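Local coordinates for putative integron gene cassette protein (Uncultured bacterium, PDB 3GHJ), which is of unknown function but belongs to the glyoxalase/bleomycin resistance/dioxygenase superfamily, at residues K41-Y46 with F128-N132. The protein carries 1 engineered substitution. Residues are numbered along the deposited sequence; the frame is centred on the assembly and turned at random. Where two conformers were deposited one is given.
Sequences KSSQFY and FADPN
Phe128, near the end of strand 123-129, meets Phe45 of helix 39-49 edge to edge, Phe128 CE2 lying 4.1 Å from Phe45 CZ and each atom near the plane of the other's ring. The Phe128 ring also meets Phe138 of the adjacent strand 135-140. At Ala129 the backbone makes the approach, with the carbonyl O 3.6 Å from Phe45 CZ. Asp130 then works on two fronts. Its CA sits over one face of the Phe45 ring as a CH-pi contact, while its carboxylate, nearly perpendicular to the Tyr46 ring, takes a 2.7 Å hydrogen bond from Tyr46 OH at OD2, on the anti side and 27° out of the carboxylate plane. The chain runs twice through a βαβββ order, as in this superfamily, and here helix 39-49 packs on the hairpin loop between strands 123-129 and 135-140. OD1 closes an Asx turn by accepting from Asn132 N at 2.8 Å, and also receives His134 N, so both carboxylate oxygens have donors in this buried place. Pro131 shares the Phe45 face with Asp130 CA, its CD 3.7 Å from the ring centroid; with CG anti to the backbone N (chi1 178°) the Phe45 ring is carried toward the loop, and chi2 near -88° sets the turn of its face. Finally, the Asn132 side chain approaches Ser42 OG one helical turn before Tyr46, beside Val36 of strand 28-36.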
loop_
_atom_site.group_PDB
_atom_site.type_symbol
_atom_site.label_atom_id
_atom_site.label_comp_id
_atom_site.label_asym_id
_atom_site.label_seq_id
_atom_site.Cartn_x
_atom_site.Cartn_y
_atom_site.Cartn_z
ATOM N N LYS A 41 4.725 16.939 -10.853
ATOM C CA LYS A 41 4.690 17.529 -9.528
ATOM C C LYS A 41 4.684 16.443 -8.454
ATOM O O LYS A 41 5.328 16.583 -7.416
ATOM C CB LYS A 41 3.490 18.463 -9.369
ATOM C CG LYS A 41 3.582 19.715 -10.251
ATOM C CD LYS A 41 2.471 20.705 -9.941
ATOM C CE LYS A 41 2.615 21.965 -10.788
ATOM N NZ LYS A 41 1.420 22.848 -10.675
ATOM N N SER A 42 3.949 15.369 -8.699
ATOM C CA SER A 42 3.941 14.288 -7.721
ATOM C C SER A 42 5.274 13.538 -7.703
ATOM O O SER A 42 5.773 13.193 -6.631
ATOM C CB SER A 42 2.764 13.333 -7.936
ATOM O OG SER A 42 1.565 13.902 -7.430
ATOM N N SER A 43 5.863 13.301 -8.870
ATOM C CA SER A 43 7.178 12.666 -8.900
ATOM C C SER A 43 8.187 13.490 -8.099
ATOM O O SER A 43 9.008 12.942 -7.365
ATOM C CB SER A 43 7.663 12.469 -10.335
ATOM O OG SER A 43 6.841 11.551 -11.036
ATOM N N GLN A 44 8.121 14.809 -8.237
ATOM C CA GLN A 44 9.022 15.681 -7.493
ATOM C C GLN A 44 8.834 15.521 -5.985
ATOM O O GLN A 44 9.798 15.473 -5.235
ATOM C CB GLN A 44 8.823 17.138 -7.918
ATOM C CG GLN A 44 9.270 17.408 -9.344
ATOM C CD GLN A 44 8.875 18.787 -9.834
ATOM O OE1 GLN A 44 8.168 19.526 -9.150
ATOM N NE2 GLN A 44 9.332 19.141 -11.030
ATOM N N PHE A 45 7.586 15.426 -5.543
ATOM C CA PHE A 45 7.306 15.251 -4.124
ATOM C C PHE A 45 7.855 13.914 -3.610
ATOM O O PHE A 45 8.558 13.859 -2.603
ATOM C CB PHE A 45 5.801 15.341 -3.867
ATOM C CG PHE A 45 5.404 15.122 -2.431
ATOM C CD1 PHE A 45 5.141 13.838 -1.946
ATOM C CD2 PHE A 45 5.273 16.201 -1.564
ATOM C CE1 PHE A 45 4.771 13.641 -0.625
ATOM C CE2 PHE A 45 4.897 16.011 -0.247
ATOM C CZ PHE A 45 4.639 14.732 0.222
ATOM N N TYR A 46 7.523 12.831 -4.303
ATOM C CA TYR A 46 7.923 11.508 -3.834
ATOM C C TYR A 46 9.433 11.271 -3.888
ATOM O O TYR A 46 9.976 10.549 -3.061
ATOM C CB TYR A 46 7.138 10.411 -4.578
ATOM C CG TYR A 46 5.708 10.278 -4.076
ATOM C CD1 TYR A 46 4.691 11.096 -4.562
ATOM C CD2 TYR A 46 5.387 9.366 -3.080
ATOM C CE1 TYR A 46 3.383 10.992 -4.083
ATOM C CE2 TYR A 46 4.087 9.257 -2.596
ATOM C CZ TYR A 46 3.096 10.068 -3.099
ATOM O OH TYR A 46 1.814 9.951 -2.609
ATOM N N PHE A 128 0.299 13.265 7.056
ATOM C CA PHE A 128 0.551 14.402 6.181
ATOM C C PHE A 128 -0.028 14.107 4.813
ATOM O O PHE A 128 -0.388 12.960 4.512
ATOM C CB PHE A 128 2.055 14.698 6.068
ATOM C CG PHE A 128 2.869 13.560 5.495
ATOM C CD1 PHE A 128 3.275 12.510 6.302
ATOM C CD2 PHE A 128 3.224 13.552 4.152
ATOM C CE1 PHE A 128 4.033 11.460 5.779
ATOM C CE2 PHE A 128 3.979 12.507 3.617
ATOM C CZ PHE A 128 4.381 11.458 4.433
ATOM N N ALA A 129 -0.125 15.142 3.989
ATOM C CA ALA A 129 -0.688 15.042 2.648
ATOM C C ALA A 129 0.387 15.023 1.570
ATOM O O ALA A 129 1.443 15.640 1.721
ATOM C CB ALA A 129 -1.659 16.208 2.398
ATOM N N ASP A 130 0.123 14.310 0.475
ATOM C CA ASP A 130 0.901 14.499 -0.738
ATOM C C ASP A 130 0.261 15.640 -1.561
ATOM O O ASP A 130 -0.711 16.254 -1.102
ATOM C CB ASP A 130 1.083 13.169 -1.513
ATOM C CG ASP A 130 -0.096 12.808 -2.397
ATOM O OD1 ASP A 130 -1.180 13.407 -2.279
ATOM O OD2 ASP A 130 0.086 11.890 -3.219
ATOM N N PRO A 131 0.815 15.957 -2.739
ATOM C CA PRO A 131 0.272 17.104 -3.487
ATOM C C PRO A 131 -1.165 16.913 -3.951
ATOM O O PRO A 131 -1.829 17.883 -4.336
ATOM C CB PRO A 131 1.204 17.194 -4.698
ATOM C CG PRO A 131 2.506 16.654 -4.189
ATOM C CD PRO A 131 2.107 15.507 -3.290
ATOM N N ASN A 132 -1.640 15.672 -3.921
ATOM C CA ASN A 132 -2.989 15.335 -4.346
ATOM C C ASN A 132 -3.960 15.314 -3.181
ATOM O O ASN A 132 -5.144 15.011 -3.359
ATOM C CB ASN A 132 -2.951 13.944 -4.975
ATOM C CG ASN A 132 -1.857 13.824 -6.002
ATOM O OD1 ASN A 132 -0.823 13.159 -5.779
ATOM N ND2 ASN A 132 -2.043 14.491 -7.122
#